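Local coordinates for fiber protein (Raptor siadenovirus a, PDB 5FJL) that forms the trimeric head of the adenovirus fibre, the capsid projection that attaches the virion to host cells and probably contacts the receptor, at residues F44-K47 against V51-F54; C119-T124 against E130-Q135; Q135-V140 against F145-R150. All coordinates share one frame; numbering follows the deposited sequence. Where two conformers were deposited one is given.

Interaction 1. Residues F44-K47 against V51-F54; sequences FLTK and VINF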
loop_
_atom_site.group_PDB
_atom_site.type_symbol
_atom_site.label_atom_id
_atom_site.label_comp_id
_atom_site.label_asym_id
_atom_site.label_seq_id
_atom_site.Cartn_x
_atom_site.Cartn_y
_atom_site.Cartn_z
ATOM N N PHE A 44 -16.627 16.464 1.201
ATOM C CA PHE A 44 -16.796 16.571 2.644
ATOM C C PHE A 44 -16.215 17.880 3.159
ATOM O O PHE A 44 -15.301 18.456 2.516
ATOM C CB PHE A 44 -16.079 15.441 3.407
ATOM C CG PHE A 44 -16.667 14.071 3.208
ATOM C CD1 PHE A 44 -17.851 13.739 3.794
ATOM C CD2 PHE A 44 -16.001 13.111 2.445
ATOM C CE1 PHE A 44 -18.397 12.478 3.626
ATOM C CE2 PHE A 44 -16.534 11.843 2.289
ATOM C CZ PHE A 44 -17.733 11.534 2.885
ATOM N N LEU A 45 -16.737 18.371 4.269
ATOM C CA LEU A 45 -16.184 19.487 5.034
ATOM C C LEU A 45 -15.477 18.957 6.266
ATOM O O LEU A 45 -16.017 18.079 6.957
ATOM C CB LEU A 45 -17.273 20.486 5.477
ATOM C CG LEU A 45 -17.725 21.577 4.479
ATOM C CD1 LEU A 45 -16.711 22.690 4.397
ATOM C CD2 LEU A 45 -17.997 21.036 3.135
ATOM N N THR A 46 -14.321 19.510 6.566
ATOM C CA THR A 46 -13.604 19.221 7.812
ATOM C C THR A 46 -14.005 20.234 8.900
ATOM O O THR A 46 -14.662 21.262 8.610
ATOM C CB THR A 46 -12.094 19.339 7.617
ATOM O OG1 THR A 46 -11.790 20.691 7.284
ATOM C CG2 THR A 46 -11.568 18.439 6.481
ATOM N N LYS A 47 -13.592 19.986 10.133
ATOM C CA LYS A 47 -13.951 20.878 11.263
ATOM C C LYS A 47 -13.465 22.280 11.062
ATOM O O LYS A 47 -14.158 23.213 11.481
ATOM C CB LYS A 47 -13.454 20.354 12.591
ATOM C CG LYS A 47 -14.222 19.136 13.022
ATOM C CD LYS A 47 -14.009 18.787 14.498
ATOM C CE LYS A 47 -12.662 18.209 14.765
ATOM N NZ LYS A 47 -12.345 18.198 16.233
ATOM N N VAL A 51 -12.465 21.761 2.417
ATOM C CA VAL A 51 -13.263 20.937 1.522
ATOM C C VAL A 51 -12.379 19.841 0.932
ATOM O O VAL A 51 -11.314 20.149 0.378
ATOM C CB VAL A 51 -13.871 21.780 0.378
ATOM C CG1 VAL A 51 -14.653 20.920 -0.614
ATOM C CG2 VAL A 51 -14.750 22.884 0.955
ATOM N N ILE A 52 -12.828 18.603 1.058
ATOM C CA ILE A 52 -12.213 17.405 0.461
ATOM C C ILE A 52 -13.119 16.982 -0.677
ATOM O O ILE A 52 -14.224 16.551 -0.437
ATOM C CB ILE A 52 -12.134 16.196 1.451
ATOM C CG1 ILE A 52 -11.262 16.484 2.677
ATOM C CG2 ILE A 52 -11.618 14.935 0.735
ATOM C CD1 ILE A 52 -11.443 15.424 3.751
ATOM N N ASN A 53 -12.647 17.046 -1.898
ATOM C CA ASN A 53 -13.431 16.597 -3.048
ATOM C C ASN A 53 -13.055 15.182 -3.370
ATOM O O ASN A 53 -11.879 14.778 -3.195
ATOM C CB ASN A 53 -13.140 17.485 -4.259
ATOM C CG ASN A 53 -13.660 18.879 -4.056
ATOM O OD1 ASN A 53 -14.840 19.085 -3.891
ATOM N ND2 ASN A 53 -12.745 19.813 -3.881
ATOM N N PHE A 54 -14.014 14.393 -3.824
ATOM C CA PHE A 54 -13.706 13.053 -4.294
ATOM C C PHE A 54 -14.507 12.680 -5.537
ATOM O O PHE A 54 -15.538 13.280 -5.804
ATOM C CB PHE A 54 -13.910 12.048 -3.166
ATOM C CG PHE A 54 -15.332 11.931 -2.693
ATOM C CD1 PHE A 54 -16.247 11.116 -3.346
ATOM C CD2 PHE A 54 -15.754 12.644 -1.585
ATOM C CE1 PHE A 54 -17.577 11.015 -2.898
ATOM C CE2 PHE A 54 -17.064 12.516 -1.120
ATOM C CZ PHE A 54 -17.969 11.723 -1.782
#
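Phe44 and Ile52 hold each other through two backbone hydrogen bonds, Phe44 N to Ile52 O and Ile52 N to Phe44 O, each 2.9 Å long, which makes them a hydrogen-bonded pair near the end of the antiparallel hairpin of strands 38-45 and 51-59. Phe44 O also receives the CA-H of Val51, so one carbonyl serves two donors. Packing differs between the two faces. On one, Phe44 turns its ring beside its own backbone nitrogen (chi1 -68°) and meets the ring of Phe54 obliquely, the planes 33° apart; Phe44 CE2 lies 3.5 Å from Phe54 CE2. On the same face, methyl CG2 of Thr46 nears CD1 of Ile52 in one of that residue's two conformers, while hydroxyl OG1 bonds to Gly50 N in the turn and to Asp90 OD1. Leu104 and Phe86 cover Ile52 and Thr46. On the other face the non-hydrogen-bonded pair Leu45 and Val51 lie side by side, Leu45 CD1 to Val51 CG2 at 4.0 Å, the beta-branched valine suiting a strand. The hairpin end is thus two-sided: the Phe44, Ile52 and Phe54 face turns to the interior, the Leu45 and Val51 face is more open, and threonine offers a methyl inward and a hydroxyl to the turn.

Interaction 2. Residues C119-T124 against E130-Q135; sequences CIFITT and ELCMMQ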
loop_
_atom_site.group_PDB
_atom_site.type_symbol
_atom_site.label_atom_id
_atom_site.label_comp_id
_atom_site.label_asym_id
_atom_site.label_seq_id
_atom_site.Cartn_x
_atom_site.Cartn_y
_atom_site.Cartn_z
ATOM N N CYS A 119 2.495 10.543 4.046
ATOM C CA CYS A 119 2.067 11.740 4.787
ATOM C C CYS A 119 3.242 12.409 5.419
ATOM O O CYS A 119 4.257 11.788 5.793
ATOM C CB CYS A 119 1.083 11.386 5.879
ATOM S SG CYS A 119 -0.468 10.732 5.174
ATOM N N ILE A 120 3.099 13.727 5.612
ATOM C CA ILE A 120 4.057 14.539 6.335
ATOM C C ILE A 120 3.317 15.160 7.501
ATOM O O ILE A 120 2.302 15.817 7.303
ATOM C CB ILE A 120 4.700 15.623 5.452
ATOM C CG1 ILE A 120 5.492 14.986 4.289
ATOM C CG2 ILE A 120 5.609 16.515 6.274
ATOM C CD1 ILE A 120 5.800 15.957 3.185
ATOM N N PHE A 121 3.798 14.914 8.710
ATOM C CA PHE A 121 3.242 15.501 9.927
ATOM C C PHE A 121 4.171 16.580 10.416
ATOM O O PHE A 121 5.349 16.329 10.625
ATOM C CB PHE A 121 3.027 14.445 11.039
ATOM C CG PHE A 121 2.031 13.381 10.652
ATOM C CD1 PHE A 121 2.442 12.217 10.002
ATOM C CD2 PHE A 121 0.678 13.525 10.937
ATOM C CE1 PHE A 121 1.523 11.258 9.623
ATOM C CE2 PHE A 121 -0.232 12.543 10.560
ATOM C CZ PHE A 121 0.197 11.427 9.883
ATOM N N ILE A 122 3.625 17.782 10.559
ATOM C CA ILE A 122 4.361 18.934 11.088
ATOM C C ILE A 122 3.920 19.165 12.517
ATOM O O ILE A 122 2.730 19.360 12.783
ATOM C CB ILE A 122 4.076 20.204 10.261
ATOM C CG1 ILE A 122 4.292 19.963 8.766
ATOM C CG2 ILE A 122 4.875 21.375 10.802
ATOM C CD1 ILE A 122 5.675 19.634 8.368
ATOM N N THR A 123 4.881 19.123 13.448
ATOM C CA THR A 123 4.651 19.515 14.821
ATOM C C THR A 123 5.455 20.807 15.066
ATOM O O THR A 123 6.203 21.253 14.191
ATOM C CB THR A 123 5.055 18.427 15.817
ATOM O OG1 THR A 123 6.456 18.253 15.777
ATOM C CG2 THR A 123 4.337 17.080 15.491
ATOM N N THR A 124 5.320 21.397 16.248
ATOM C CA THR A 124 6.125 22.589 16.531
ATOM C C THR A 124 7.606 22.310 16.366
ATOM O O THR A 124 8.348 23.141 15.784
ATOM C CB THR A 124 5.840 23.083 17.967
ATOM O OG1 THR A 124 4.463 23.445 18.074
ATOM C CG2 THR A 124 6.727 24.272 18.301
ATOM N N GLU A 130 6.293 9.829 6.564
ATOM C CA GLU A 130 6.023 8.404 6.819
ATOM C C GLU A 130 4.939 7.841 5.965
ATOM O O GLU A 130 4.036 8.525 5.530
ATOM C CB GLU A 130 5.680 8.134 8.254
ATOM C CG GLU A 130 4.627 9.002 8.818
ATOM C CD GLU A 130 4.472 8.874 10.364
ATOM O OE1 GLU A 130 5.266 9.353 11.188
ATOM O OE2 GLU A 130 3.458 8.318 10.714
ATOM N N LEU A 131 5.016 6.517 5.732
ATOM C CA LEU A 131 3.903 5.792 5.138
ATOM C C LEU A 131 2.920 5.463 6.251
ATOM O O LEU A 131 3.295 5.073 7.349
ATOM C CB LEU A 131 4.324 4.512 4.343
ATOM C CG LEU A 131 4.820 4.740 2.889
ATOM C CD1 LEU A 131 6.173 5.449 2.877
ATOM C CD2 LEU A 131 4.903 3.439 2.106
ATOM N N CYS A 132 1.655 5.614 5.906
ATOM C CA CYS A 132 0.516 5.391 6.830
ATOM C C CYS A 132 -0.555 4.662 6.084
ATOM O O CYS A 132 -0.493 4.582 4.850
ATOM C CB CYS A 132 -0.113 6.716 7.301
ATOM S SG CYS A 132 1.000 7.834 8.162
ATOM N N MET A 133 -1.559 4.138 6.764
ATOM C CA MET A 133 -2.756 3.649 6.083
ATOM C C MET A 133 -3.917 4.539 6.455
ATOM O O MET A 133 -3.990 5.049 7.584
ATOM C CB MET A 133 -3.052 2.221 6.395
ATOM C CG MET A 133 -1.921 1.280 5.903
ATOM S SD MET A 133 -2.424 -0.412 5.646
ATOM C CE MET A 133 -3.102 -0.223 3.974
ATOM N N MET A 134 -4.793 4.762 5.516
ATOM C CA MET A 134 -6.011 5.531 5.798
ATOM C C MET A 134 -7.215 4.886 5.226
ATOM O O MET A 134 -7.159 4.141 4.256
ATOM C CB MET A 134 -5.848 6.939 5.450
ATOM C CG MET A 134 -5.505 7.214 4.071
ATOM S SD MET A 134 -5.248 9.003 3.763
ATOM C CE MET A 134 -3.923 9.537 4.793
ATOM N N GLN A 135 -8.353 5.153 5.862
ATOM C CA GLN A 135 -9.578 4.463 5.515
ATOM C C GLN A 135 -10.768 5.349 5.832
ATOM O O GLN A 135 -10.785 5.962 6.884
ATOM C CB GLN A 135 -9.668 3.181 6.369
ATOM C CG GLN A 135 -10.801 2.277 6.086
ATOM C CD GLN A 135 -10.612 0.914 6.731
ATOM O OE1 GLN A 135 -9.675 0.693 7.510
ATOM N NE2 GLN A 135 -11.428 -0.003 6.319
#
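Cys119 and Glu130 form a hydrogen-bonded pair in the antiparallel hairpin of strands 115-122 and 127-138, part of the all-beta head domain of the fibre. Two backbone bonds join them: Cys119 N to Glu130 O and Glu130 N to Cys119 O, both 2.9 Å. Only this pair falls within both segments; the strands go on pairing to either side of it, through Phe121 with Tyr128 and Cys132 with Ala117. The short segments of these bent strands run 107° apart, and the rest of their contact is made by side chains.

In one of its two conformers, Cys132 SG lies at the edge of the Phe121 ring, in its plane, 3.8 Å from Phe121 CE1, a sulfur-aromatic contact in which the polarisable sulfur meets ring hydrogens and not the pi cloud. Farther along, the methyl CE of Met134 touches Cys119 SG at 3.7 Å. The bend of Met134 at its last torsion (chi3 60°) turns that methyl back toward the neighbouring strand, a reach for which a flexible thioether is well suited, and the small Cys119 lets it come close. Ala117 and Ile163 pack on Met134 from the same subunit.

The Glu130 side chain, extended beyond CG, crosses Phe121 at about a right angle, with carboxylate and ring planes 63° apart. Glu130 CG comes to the CD1-CE1 side of the ring, while the acid end is taken up by Arg150, outside the two segments, in a salt bridge. Arg150 also makes a cation-pi contact with Phe121, so the aromatic ring lies beside both partners of the ion pair. On the sheet face turned away from these groups, Leu131 meets Leu131 of the second subunit and Met133 of the third. Within the hairpin, Glu130 OE2 approaches Phe121 CE1 to 3.7 Å, obliquely to the ring.

Interaction 3. Residues Q135-V140 against F145-R150; sequences QFLTDV and FLVVLR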
loop_
_atom_site.group_PDB
_atom_site.type_symbol
_atom_site.label_atom_id
_atom_site.label_comp_id
_atom_site.label_asym_id
_atom_site.label_seq_id
_atom_site.Cartn_x
_atom_site.Cartn_y
_atom_site.Cartn_z
ATOM N N GLN A 135 -8.353 5.153 5.862
ATOM C CA GLN A 135 -9.578 4.463 5.515
ATOM C C GLN A 135 -10.768 5.349 5.832
ATOM O O GLN A 135 -10.785 5.962 6.884
ATOM C CB GLN A 135 -9.668 3.181 6.369
ATOM C CG GLN A 135 -10.801 2.277 6.086
ATOM C CD GLN A 135 -10.612 0.914 6.731
ATOM O OE1 GLN A 135 -9.675 0.693 7.510
ATOM N NE2 GLN A 135 -11.428 -0.003 6.319
ATOM N N PHE A 136 -11.741 5.400 4.948
ATOM C CA PHE A 136 -13.007 6.128 5.204
ATOM C C PHE A 136 -13.963 5.124 5.854
ATOM O O PHE A 136 -14.202 4.025 5.326
ATOM C CB PHE A 136 -13.588 6.680 3.920
ATOM C CG PHE A 136 -12.874 7.878 3.384
ATOM C CD1 PHE A 136 -13.222 9.155 3.805
ATOM C CD2 PHE A 136 -11.850 7.745 2.440
ATOM C CE1 PHE A 136 -12.591 10.276 3.306
ATOM C CE2 PHE A 136 -11.216 8.851 1.939
ATOM C CZ PHE A 136 -11.584 10.123 2.346
ATOM N N LEU A 137 -14.544 5.536 6.967
ATOM C CA LEU A 137 -15.479 4.693 7.748
ATOM C C LEU A 137 -16.676 5.556 8.144
ATOM O O LEU A 137 -16.576 6.765 8.199
ATOM C CB LEU A 137 -14.797 4.163 8.992
ATOM C CG LEU A 137 -13.627 3.202 8.816
ATOM C CD1 LEU A 137 -13.022 2.889 10.178
ATOM C CD2 LEU A 137 -14.058 1.921 8.118
ATOM N N THR A 138 -17.810 4.925 8.387
ATOM C CA THR A 138 -18.988 5.630 8.912
ATOM C C THR A 138 -19.255 5.105 10.300
ATOM O O THR A 138 -19.309 3.906 10.526
ATOM C CB THR A 138 -20.203 5.377 8.046
ATOM O OG1 THR A 138 -19.921 5.718 6.709
ATOM C CG2 THR A 138 -21.418 6.207 8.498
ATOM N N ASP A 139 -19.430 6.033 11.234
ATOM C CA ASP A 139 -19.741 5.729 12.639
ATOM C C ASP A 139 -21.120 5.069 12.696
ATOM O O ASP A 139 -21.953 5.281 11.814
ATOM C CB ASP A 139 -19.708 7.058 13.403
ATOM C CG ASP A 139 -19.628 6.920 14.929
ATOM O OD1 ASP A 139 -20.446 6.176 15.539
ATOM O OD2 ASP A 139 -18.768 7.581 15.537
ATOM N N VAL A 140 -21.343 4.234 13.716
ATOM C CA VAL A 140 -22.714 3.720 13.955
ATOM C C VAL A 140 -23.735 4.876 14.015
ATOM O O VAL A 140 -24.867 4.739 13.534
ATOM C CB VAL A 140 -22.824 2.825 15.223
ATOM C CG1 VAL A 140 -21.931 1.604 15.103
ATOM C CG2 VAL A 140 -22.516 3.588 16.495
ATOM N N PHE A 145 -16.077 9.492 8.843
ATOM C CA PHE A 145 -14.734 9.719 9.332
ATOM C C PHE A 145 -13.695 9.299 8.293
ATOM O O PHE A 145 -13.922 8.368 7.516
ATOM C CB PHE A 145 -14.446 8.865 10.566
ATOM C CG PHE A 145 -14.998 9.432 11.847
ATOM C CD1 PHE A 145 -16.287 9.158 12.203
ATOM C CD2 PHE A 145 -14.217 10.200 12.682
ATOM C CE1 PHE A 145 -16.797 9.670 13.400
ATOM C CE2 PHE A 145 -14.708 10.716 13.869
ATOM C CZ PHE A 145 -16.003 10.436 14.212
ATOM N N LEU A 146 -12.589 10.014 8.313
ATOM C CA LEU A 146 -11.321 9.512 7.730
ATOM C C LEU A 146 -10.413 9.116 8.866
ATOM O O LEU A 146 -10.156 9.905 9.778
ATOM C CB LEU A 146 -10.680 10.605 6.877
ATOM C CG LEU A 146 -9.316 10.253 6.236
ATOM C CD1 LEU A 146 -9.388 8.996 5.382
ATOM C CD2 LEU A 146 -8.782 11.420 5.404
ATOM N N VAL A 147 -9.937 7.878 8.853
ATOM C CA VAL A 147 -9.107 7.332 9.910
ATOM C C VAL A 147 -7.710 7.141 9.363
ATOM O O VAL A 147 -7.569 6.661 8.225
ATOM C CB VAL A 147 -9.651 5.969 10.373
ATOM C CG1 VAL A 147 -8.767 5.356 11.451
ATOM C CG2 VAL A 147 -11.109 6.122 10.831
ATOM N N VAL A 148 -6.709 7.537 10.145
ATOM C CA VAL A 148 -5.311 7.394 9.735
ATOM C C VAL A 148 -4.628 6.535 10.768
ATOM O O VAL A 148 -4.696 6.829 11.970
ATOM C CB VAL A 148 -4.601 8.743 9.640
ATOM C CG1 VAL A 148 -3.170 8.605 9.130
ATOM C CG2 VAL A 148 -5.372 9.713 8.748
ATOM N N LEU A 149 -3.964 5.467 10.316
ATOM C CA LEU A 149 -3.217 4.585 11.209
ATOM C C LEU A 149 -1.742 4.731 10.963
ATOM O O LEU A 149 -1.288 4.723 9.821
ATOM C CB LEU A 149 -3.599 3.137 11.012
ATOM C CG LEU A 149 -5.067 2.787 11.166
ATOM C CD1 LEU A 149 -5.225 1.271 11.026
ATOM C CD2 LEU A 149 -5.581 3.187 12.531
ATOM N N ARG A 150 -0.966 4.897 12.021
ATOM C CA ARG A 150 0.458 5.140 11.962
ATOM C C ARG A 150 1.211 4.096 12.758
ATOM O O ARG A 150 0.607 3.355 13.561
ATOM C CB ARG A 150 0.779 6.515 12.546
ATOM C CG ARG A 150 0.102 7.696 11.855
ATOM C CD ARG A 150 0.362 9.010 12.567
ATOM N NE ARG A 150 1.783 9.220 12.715
ATOM C CZ ARG A 150 2.464 9.156 13.844
ATOM N NH1 ARG A 150 1.858 8.933 15.007
ATOM N NH2 ARG A 150 3.793 9.293 13.835
#
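Phe136 and Leu146 are brought together by different first torsions: Phe136 sets its ring beside its backbone N (chi1 -75°), whereas Leu146 sends CG away from N and alongside its carbonyl carbon (chi1 178°). With the second torsion of Leu146 completing the turn, its methyl CD1 is placed over the centre of the Phe136 ring, 3.8 Å from the ring centroid and only 6° off the normal, a CH-pi contact with nearly perpendicular approach. The same methyl, Leu146 CD1, lies 3.7 Å from Gln135 O. Phe169 adds an edge-to-face contact to the Phe136 ring, and Leu104 and Leu110 also pack against it, as befits a large flat group in the interior.

The backbones frame this pair. Phe136 and Leu146 are a non-hydrogen-bonded pair, flanked by Gln135 with Val147 and Leu137 with Phe145, each joined by two N-H to O bonds. Phe145 N to Leu137 O is the shortest of the four at 2.8 Å. Phe145 O accepts from Leu137 N. It also receives the CA-H of Phe136, with Phe136 CA 3.3 Å from Phe145 O.

On the other face, CD1 of Leu137 meets CG2 of Val147 at 3.8 Å. At the end of the hairpin Asp139 lies alongside Phe145, both pointing the same way; Asp139 OD2 comes within 3.6 Å of Phe145 CE1. The carboxylate is held by the backbone N atoms of Asn76 and Gly77 of the second subunit and by Asp141 N in its own turn.

Chemically, both faces of this hairpin are apolar: Phe136 and Leu146 pack inward, while Leu137, Phe145 and Val147 line the other face, where Leu137 touches Leu72 of the second subunit. Asp139, in the loop beyond, brings a short acid suited to gathering several backbone N-H groups at once.

Overall arrangement
Each of the three contacts lies in an antiparallel hairpin of the same sheet and all are largely buried, yet they serve different places. Interaction 1 lies across the chain's centre from interaction 2, about 18 Å between centres, and neither of its segments touches another subunit; its Leu45 and Val51 face is the most exposed part of the set. Interactions 2 and 3 share strand 127-138 and meet at Gln135, and a probable backbone bond from Leu149 N to Met133 O also joins them. Both reach the trimer interface. Interaction 1 relies on aromatic and aliphatic packing, interaction 2 on sulfur contacts and a glutamate whose salt-bridge partner lies in interaction 3, and interaction 3 on the most extensive backbone pairing.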